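PDB 4OO3: hypothetical protein from Parabacteroides merdae, which is of unknown function but is probably an NAD(P)-dependent oxidoreductase, pairing a Rossmann-fold nucleotide-binding domain with a C-terminal oxidoreductase domain. Local coordinates for residues A[214-228]-A[425-438]. Sequence-based numbering, arbitrary orientation.
Sequences EGIVDVTTHLVDLVQ and AKYYTTTSALDMAK
Lys-426 is a worked example of a knob in a hole, seated among Thr-221, Val-224, Asp-225 and Gln-228 of helix 220-228. Its CG lies 3.6 Å from Val-224 CG1; the lysine and Thr-221 side chains cross at about a right angle, Lys-426 CD coming to a tight 3.3 Å from Thr-221 CG2. Leaving with CG anti to the backbone N (chi1 -174°) and bending at chi2 and chi3, the chain carries CD over the centre of the Tyr-427 ring and NZ to a salt bridge with Asp-147, which also bonds the tyrosine hydroxyl. With an alanine here, a gap would probably open over Thr-221 and Val-224 and Asp-147 would lose its lysine partner.

Farther along, the side chains of Thr-430 and Thr-220 slide past each other in opposite directions, Thr-430 CG2 lying 3.5 Å from Thr-220 OG1, which bonds Ile-216 O from above the carbonyl plane. Thr-430 OG1 donates to a water whose oxygen is 2.6 Å away, and that water donates to Val-217 O. Leu-434 CD1 rests against Ile-216 CG2 (3.7 Å) and the carboxyl end of Glu-214, the leucine and glutamate side chains crossing at about a right angle. Glu-214 OE1 forms a salt bridge with Arg-250, and OE2 a long one with Lys-438 NZ.

The axes of segments 220-228 and 425-438 approach to 9.3 Å at 131°, well short of antiparallel. Both helices pack on the mixed sheet of the C-terminal domain, consistent with the alpha/beta domain of Rossmann-type oxidoreductases.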
# COMPACT_ATOMS: atom_id res chain seq x y z
N GLU A 214 -8.64 9.74 5.41
CA GLU A 214 -7.69 10.81 5.67
C GLU A 214 -6.29 10.39 5.26
O GLU A 214 -6.00 9.20 5.15
CB GLU A 214 -7.70 11.20 7.16
CG GLU A 214 -9.01 11.81 7.63
CD GLU A 214 -8.84 13.07 8.48
OE1 GLU A 214 -7.69 13.47 8.77
OE2 GLU A 214 -9.88 13.66 8.86
N GLY A 215 -5.41 11.36 5.06
CA GLY A 215 -4.02 11.05 4.73
C GLY A 215 -3.36 10.10 5.73
O GLY A 215 -2.60 9.21 5.36
N ILE A 216 -3.69 10.30 7.00
CA ILE A 216 -3.10 9.54 8.09
C ILE A 216 -3.51 8.05 8.12
O ILE A 216 -2.88 7.26 8.82
CB ILE A 216 -3.39 10.24 9.45
CG1 ILE A 216 -2.49 9.71 10.57
CG2 ILE A 216 -4.86 10.10 9.85
CD1 ILE A 216 -2.64 10.48 11.86
N VAL A 217 -4.53 7.66 7.35
CA VAL A 217 -4.98 6.25 7.33
C VAL A 217 -4.80 5.56 5.97
O VAL A 217 -5.08 4.38 5.83
CB VAL A 217 -6.47 6.11 7.77
CG1 VAL A 217 -6.72 6.88 9.06
CG2 VAL A 217 -7.44 6.56 6.68
N ASP A 218 -4.32 6.32 4.98
CA ASP A 218 -4.30 5.87 3.59
C ASP A 218 -2.90 5.34 3.23
O ASP A 218 -2.63 4.16 3.41
CB ASP A 218 -4.77 7.02 2.70
CG ASP A 218 -4.84 6.65 1.23
OD1 ASP A 218 -4.76 5.44 0.92
OD2 ASP A 218 -4.99 7.58 0.39
N VAL A 219 -2.00 6.19 2.75
CA VAL A 219 -0.66 5.75 2.36
C VAL A 219 0.13 5.23 3.56
O VAL A 219 1.01 4.40 3.39
CB VAL A 219 0.11 6.88 1.63
CG1 VAL A 219 1.62 6.62 1.53
CG2 VAL A 219 -0.46 7.08 0.24
N THR A 220 -0.19 5.71 4.77
CA THR A 220 0.46 5.22 6.00
C THR A 220 0.31 3.71 6.16
O THR A 220 1.14 3.05 6.80
CB THR A 220 -0.14 5.85 7.28
OG1 THR A 220 -1.55 5.64 7.29
CG2 THR A 220 0.16 7.35 7.35
N THR A 221 -0.77 3.17 5.63
CA THR A 221 -0.97 1.72 5.60
C THR A 221 0.30 1.03 5.09
O THR A 221 0.85 0.17 5.77
CB THR A 221 -2.20 1.37 4.73
OG1 THR A 221 -3.37 1.92 5.34
CG2 THR A 221 -2.39 -0.13 4.59
N HIS A 222 0.78 1.45 3.92
CA HIS A 222 2.04 0.93 3.37
C HIS A 222 3.20 1.07 4.35
O HIS A 222 4.00 0.14 4.50
CB HIS A 222 2.42 1.65 2.08
CG HIS A 222 1.50 1.42 0.94
ND1 HIS A 222 1.09 0.16 0.55
CD2 HIS A 222 0.92 2.28 0.07
CE1 HIS A 222 0.29 0.26 -0.50
NE2 HIS A 222 0.17 1.54 -0.81
N LEU A 223 3.32 2.24 4.98
CA LEU A 223 4.50 2.52 5.80
C LEU A 223 4.46 1.71 7.09
O LEU A 223 5.47 1.12 7.48
CB LEU A 223 4.64 4.02 6.10
CG LEU A 223 4.74 4.93 4.87
CD1 LEU A 223 4.95 6.38 5.30
CD2 LEU A 223 5.85 4.49 3.93
N VAL A 224 3.29 1.65 7.71
CA VAL A 224 3.09 0.85 8.91
C VAL A 224 3.37 -0.63 8.63
O VAL A 224 4.01 -1.31 9.44
CB VAL A 224 1.67 1.06 9.48
CG1 VAL A 224 1.30 -0.03 10.49
CG2 VAL A 224 1.57 2.43 10.14
N ASP A 225 2.89 -1.11 7.48
CA ASP A 225 3.15 -2.47 7.03
C ASP A 225 4.63 -2.72 6.84
O ASP A 225 5.13 -3.77 7.20
CB ASP A 225 2.43 -2.78 5.72
CG ASP A 225 2.61 -4.23 5.28
OD1 ASP A 225 2.11 -5.13 5.98
OD2 ASP A 225 3.26 -4.48 4.23
N LEU A 226 5.34 -1.75 6.27
CA LEU A 226 6.78 -1.91 6.08
C LEU A 226 7.52 -2.03 7.40
O LEU A 226 8.41 -2.87 7.51
CB LEU A 226 7.38 -0.78 5.23
CG LEU A 226 7.16 -0.86 3.73
CD1 LEU A 226 8.03 0.19 3.05
CD2 LEU A 226 7.45 -2.24 3.16
N VAL A 227 7.18 -1.21 8.41
CA VAL A 227 7.93 -1.30 9.67
C VAL A 227 7.74 -2.69 10.31
O VAL A 227 8.70 -3.26 10.80
CB VAL A 227 7.79 -0.09 10.67
CG1 VAL A 227 6.99 1.07 10.11
CG2 VAL A 227 7.31 -0.51 12.06
N GLN A 228 6.53 -3.24 10.25
CA GLN A 228 6.27 -4.62 10.68
C GLN A 228 7.06 -5.64 9.85
O GLN A 228 7.74 -6.51 10.39
CB GLN A 228 4.77 -4.95 10.55
CG GLN A 228 3.86 -4.13 11.45
CD GLN A 228 2.39 -4.48 11.30
OE1 GLN A 228 1.97 -5.20 10.37
NE2 GLN A 228 1.58 -3.96 12.21
N ALA A 425 -3.11 -5.50 13.12
CA ALA A 425 -2.22 -4.61 13.88
C ALA A 425 -1.94 -3.33 13.12
O ALA A 425 -1.90 -2.24 13.70
CB ALA A 425 -0.92 -5.31 14.24
N LYS A 426 -1.79 -3.48 11.80
CA LYS A 426 -1.53 -2.37 10.91
C LYS A 426 -2.67 -1.37 10.95
O LYS A 426 -2.46 -0.18 11.17
CB LYS A 426 -1.37 -2.91 9.49
CG LYS A 426 -0.95 -1.90 8.45
CD LYS A 426 -1.60 -2.18 7.10
CE LYS A 426 -1.41 -3.60 6.63
NZ LYS A 426 -2.13 -3.92 5.38
N TYR A 427 -3.89 -1.88 10.72
CA TYR A 427 -5.08 -1.04 10.69
C TYR A 427 -5.46 -0.50 12.07
O TYR A 427 -6.01 0.60 12.18
CB TYR A 427 -6.27 -1.78 10.04
CG TYR A 427 -6.11 -1.91 8.56
CD1 TYR A 427 -6.13 -0.79 7.74
CD2 TYR A 427 -5.93 -3.16 7.95
CE1 TYR A 427 -5.96 -0.89 6.38
CE2 TYR A 427 -5.76 -3.27 6.59
CZ TYR A 427 -5.78 -2.13 5.81
OH TYR A 427 -5.63 -2.22 4.45
N TYR A 428 -5.15 -1.26 13.12
CA TYR A 428 -5.30 -0.73 14.48
C TYR A 428 -4.42 0.51 14.64
O TYR A 428 -4.87 1.53 15.17
CB TYR A 428 -4.92 -1.77 15.54
CG TYR A 428 -4.92 -1.20 16.95
CD1 TYR A 428 -6.11 -1.03 17.64
CD2 TYR A 428 -3.75 -0.79 17.56
CE1 TYR A 428 -6.13 -0.50 18.92
CE2 TYR A 428 -3.75 -0.26 18.84
CZ TYR A 428 -4.94 -0.11 19.52
OH TYR A 428 -4.95 0.42 20.79
N THR A 429 -3.18 0.41 14.19
CA THR A 429 -2.24 1.53 14.27
C THR A 429 -2.78 2.77 13.55
O THR A 429 -2.83 3.85 14.13
CB THR A 429 -0.84 1.15 13.73
OG1 THR A 429 -0.40 -0.08 14.33
CG2 THR A 429 0.17 2.23 14.03
N THR A 430 -3.22 2.61 12.30
CA THR A 430 -3.64 3.78 11.51
C THR A 430 -4.93 4.42 12.02
O THR A 430 -5.00 5.64 12.15
CB THR A 430 -3.82 3.45 10.03
OG1 THR A 430 -4.76 2.38 9.87
CG2 THR A 430 -2.48 3.06 9.40
N THR A 431 -5.95 3.61 12.29
CA THR A 431 -7.24 4.16 12.74
C THR A 431 -7.17 4.77 14.15
O THR A 431 -7.83 5.77 14.42
CB THR A 431 -8.36 3.10 12.68
OG1 THR A 431 -7.99 1.95 13.45
CG2 THR A 431 -8.61 2.69 11.23
N SER A 432 -6.35 4.19 15.03
CA SER A 432 -6.11 4.76 16.36
C SER A 432 -5.42 6.11 16.28
O SER A 432 -5.70 7.01 17.09
CB SER A 432 -5.26 3.81 17.21
OG SER A 432 -5.97 2.62 17.50
N ALA A 433 -4.51 6.27 15.32
CA ALA A 433 -3.80 7.52 15.12
C ALA A 433 -4.76 8.62 14.66
O ALA A 433 -4.63 9.78 15.07
CB ALA A 433 -2.67 7.34 14.12
N LEU A 434 -5.72 8.26 13.81
CA LEU A 434 -6.72 9.23 13.36
C LEU A 434 -7.46 9.82 14.55
O LEU A 434 -7.65 11.03 14.63
CB LEU A 434 -7.72 8.59 12.39
CG LEU A 434 -8.83 9.51 11.87
CD1 LEU A 434 -8.25 10.68 11.10
CD2 LEU A 434 -9.80 8.72 11.01
N ASP A 435 -7.87 8.97 15.48
CA ASP A 435 -8.57 9.40 16.70
C ASP A 435 -7.71 10.29 17.59
O ASP A 435 -8.16 11.33 18.07
CB ASP A 435 -9.07 8.18 17.49
CG ASP A 435 -10.23 7.47 16.81
OD1 ASP A 435 -10.85 8.06 15.90
OD2 ASP A 435 -10.53 6.32 17.20
N MSE A 436 -6.46 9.88 17.81
CA MSE A 436 -5.50 10.67 18.59
C MSE A 436 -5.29 12.01 17.93
O MSE A 436 -5.34 13.05 18.59
CB MSE A 436 -4.19 9.90 18.70
CG MSE A 436 -3.06 10.75 19.30
SE MSE A 436 -1.59 9.58 19.86
CE MSE A 436 -2.45 8.88 21.48
N ALA A 437 -5.06 11.99 16.62
CA ALA A 437 -4.85 13.22 15.85
C ALA A 437 -6.05 14.16 15.96
O ALA A 437 -5.89 15.37 16.03
CB ALA A 437 -4.56 12.90 14.40
N LYS A 438 -7.25 13.58 15.98
CA LYS A 438 -8.48 14.36 16.06
C LYS A 438 -8.82 14.86 17.46
O LYS A 438 -9.63 15.76 17.61
CB LYS A 438 -9.67 13.55 15.52
CG LYS A 438 -9.73 13.51 14.00
CD LYS A 438 -11.06 12.98 13.50
CE LYS A 438 -11.23 13.30 12.03
NZ LYS A 438 -12.53 12.79 11.52
O HOH W 1 -5.98 2.57 7.61